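Local coordinates for CD160 antigen (Homo sapiens, PDB 6NGG), which acts as an immune-cell receptor for MHC class I molecules and TNFRSF14, delivering stimulatory or inhibitory signals that regulate cell activation, at residues G12-L17 against Q69-I74. The protein carries 1 engineered substitution. Residues are numbered along the deposited sequence; the frame is centred on the assembly and turned at random.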
loop_
_atom_site.group_PDB
_atom_site.type_symbol
_atom_site.label_atom_id
_atom_site.label_comp_id
_atom_site.label_asym_id
_atom_site.label_seq_id
_atom_site.Cartn_x
_atom_site.Cartn_y
_atom_site.Cartn_z
ATOM N N GLY A 12 -19.772 -0.367 -4.178
ATOM C CA GLY A 12 -20.155 -0.944 -5.445
ATOM C C GLY A 12 -19.340 -2.134 -5.785
ATOM O O GLY A 12 -19.158 -3.049 -4.971
ATOM N N THR A 13 -18.791 -2.124 -6.970
ATOM C CA THR A 13 -17.916 -3.170 -7.422
ATOM C C THR A 13 -16.412 -2.884 -7.181
ATOM O O THR A 13 -15.515 -3.703 -7.438
ATOM C CB THR A 13 -18.291 -3.441 -8.890
ATOM O OG1 THR A 13 -18.115 -4.829 -9.171
ATOM C CG2 THR A 13 -17.471 -2.617 -9.843
ATOM N N ARG A 14 -16.143 -1.724 -6.637
ATOM C CA ARG A 14 -14.783 -1.210 -6.503
ATOM C C ARG A 14 -14.208 -1.570 -5.097
ATOM O O ARG A 14 -14.902 -1.407 -4.079
ATOM C CB ARG A 14 -14.874 0.314 -6.753
ATOM C CG ARG A 14 -13.753 1.131 -6.215
ATOM C CD ARG A 14 -13.972 2.581 -6.592
ATOM N NE ARG A 14 -12.956 3.342 -5.882
ATOM C CZ ARG A 14 -12.486 4.541 -6.216
ATOM N NH1 ARG A 14 -12.951 5.212 -7.309
ATOM N NH2 ARG A 14 -11.545 5.060 -5.427
ATOM N N LEU A 15 -12.938 -1.976 -5.069
ATOM C CA LEU A 15 -12.191 -2.293 -3.845
ATOM C C LEU A 15 -10.937 -1.442 -3.804
ATOM O O LEU A 15 -10.158 -1.382 -4.796
ATOM C CB LEU A 15 -11.749 -3.725 -3.889
ATOM C CG LEU A 15 -10.937 -4.232 -2.668
ATOM C CD1 LEU A 15 -11.635 -4.060 -1.373
ATOM C CD2 LEU A 15 -10.599 -5.689 -2.927
ATOM N N ASN A 16 -10.744 -0.745 -2.702
ATOM C CA ASN A 16 -9.538 0.053 -2.551
ATOM C C ASN A 16 -8.578 -0.571 -1.528
ATOM O O ASN A 16 -9.006 -0.835 -0.387
ATOM C CB ASN A 16 -9.949 1.450 -2.077
ATOM C CG ASN A 16 -11.015 2.072 -2.933
ATOM O OD1 ASN A 16 -10.824 2.263 -4.114
ATOM N ND2 ASN A 16 -12.188 2.365 -2.318
ATOM N N LEU A 17 -7.323 -0.772 -1.876
ATOM C CA LEU A 17 -6.337 -1.363 -0.964
ATOM C C LEU A 17 -5.450 -0.217 -0.530
ATOM O O LEU A 17 -4.918 0.523 -1.380
ATOM C CB LEU A 17 -5.534 -2.458 -1.641
ATOM C CG LEU A 17 -6.328 -3.671 -2.152
ATOM C CD1 LEU A 17 -5.414 -4.738 -2.775
ATOM C CD2 LEU A 17 -7.254 -4.260 -1.111
ATOM N N GLN A 69 -0.200 8.168 2.619
ATOM C CA GLN A 69 -1.055 7.101 2.169
ATOM C C GLN A 69 -0.865 6.754 0.714
ATOM O O GLN A 69 -0.707 7.660 -0.115
ATOM C CB GLN A 69 -2.496 7.459 2.421
ATOM C CG GLN A 69 -3.459 6.327 2.175
ATOM C CD GLN A 69 -4.882 6.834 2.178
ATOM O OE1 GLN A 69 -5.486 7.014 3.253
ATOM N NE2 GLN A 69 -5.444 7.053 0.977
ATOM N N LEU A 70 -0.905 5.452 0.431
ATOM C CA LEU A 70 -0.992 4.917 -0.961
ATOM C C LEU A 70 -2.279 4.127 -1.127
ATOM O O LEU A 70 -2.602 3.272 -0.301
ATOM C CB LEU A 70 0.161 4.045 -1.286
ATOM C CG LEU A 70 0.080 3.095 -2.496
ATOM C CD1 LEU A 70 -0.012 3.934 -3.722
ATOM C CD2 LEU A 70 1.305 2.265 -2.610
ATOM N N MET A 71 -3.030 4.412 -2.188
ATOM C CA MET A 71 -4.318 3.681 -2.421
ATOM C C MET A 71 -4.264 3.074 -3.818
ATOM O O MET A 71 -3.896 3.790 -4.801
ATOM C CB MET A 71 -5.543 4.567 -2.195
ATOM C CG MET A 71 -6.877 3.909 -2.583
ATOM S SD MET A 71 -8.348 4.957 -2.458
ATOM C CE MET A 71 -8.225 5.186 -0.745
ATOM N N PHE A 72 -4.409 1.747 -3.871
ATOM C CA PHE A 72 -4.500 1.023 -5.116
ATOM C C PHE A 72 -5.972 0.661 -5.318
ATOM O O PHE A 72 -6.579 0.026 -4.452
ATOM C CB PHE A 72 -3.635 -0.203 -5.055
ATOM C CG PHE A 72 -3.751 -1.081 -6.249
ATOM C CD1 PHE A 72 -3.288 -0.643 -7.479
ATOM C CD2 PHE A 72 -4.265 -2.377 -6.135
ATOM C CE1 PHE A 72 -3.331 -1.457 -8.599
ATOM C CE2 PHE A 72 -4.330 -3.184 -7.271
ATOM C CZ PHE A 72 -3.909 -2.704 -8.504
ATOM N N THR A 73 -6.546 1.049 -6.452
ATOM C CA THR A 73 -7.966 0.814 -6.691
ATOM C C THR A 73 -8.172 -0.269 -7.751
ATOM O O THR A 73 -7.508 -0.254 -8.778
ATOM C CB THR A 73 -8.723 2.107 -7.040
ATOM O OG1 THR A 73 -8.647 3.028 -5.925
ATOM C CG2 THR A 73 -10.250 1.794 -7.280
ATOM N N ILE A 74 -9.008 -1.251 -7.419
ATOM C CA ILE A 74 -9.470 -2.289 -8.313
ATOM C C ILE A 74 -10.937 -1.913 -8.684
ATOM O O ILE A 74 -11.801 -1.910 -7.860
ATOM C CB ILE A 74 -9.382 -3.653 -7.651
ATOM C CG1 ILE A 74 -7.940 -4.013 -7.303
ATOM C CG2 ILE A 74 -9.968 -4.736 -8.524
ATOM C CD1 ILE A 74 -7.827 -5.047 -6.211
#
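Asn-16 and Thr-73 face each other as a non-hydrogen-bonded antiparallel pair, and their side chains lie alongside, pointing the same way. Thr-73 OG1 donates to Asn-16 OD1 at 2.9 Å, from 22° out of the carbonyl plane. The Thr-73 hydroxyl stands beside its own backbone N (chi1 -62°), which leaves CG2 beside the carbonyl carbon, directed at Arg-14. The same OD1 is gripped by Arg-14. Arg-14 NE lies 3.0 Å from Asn-16 OD1, in the carbonyl plane and on a lone pair. Arg-14 NH2 reaches Asn-16 OD1 at 3.2 Å from above that plane. Three donor atoms thus converge on one amide oxygen and fix the rotation of the Asn-16 amide. Arg-14 runs extended from CG to NE, and Thr-73 CG2 covers one face of its guanidinium, off-centre, 3.4 Å from NE. The Met-71 chain, with CG anti to the backbone N (chi1 173°), runs out to bring SD against Asn-16 CB at 3.9 Å.

Paired backbone hydrogen bonds join Leu-15 to Ile-74 and Leu-17 to Phe-72. Their side chains form the opposite, apolar face of the sheet. Leu-17 CD1 meets Ile-74 CD1 at 4.2 Å and approaches the edge of the Phe-72 ring, 4.3 Å from CD2. Leu-15 CD2 also touches Ile-74 CD1.

The contact joins strands 14-22 and 67-74 of the three-stranded sheet in this Ig-like domain. Strand 3-11 flanks 14-22 on its other side, where Ser-9 OG accepts from Asn-16 ND2. Across the sandwich, Ile-105 of strand 97-107 packs on Leu-15 and Leu-17, Phe-103 on Leu-17, and Lys-50 of strand 50-52 touches Phe-72.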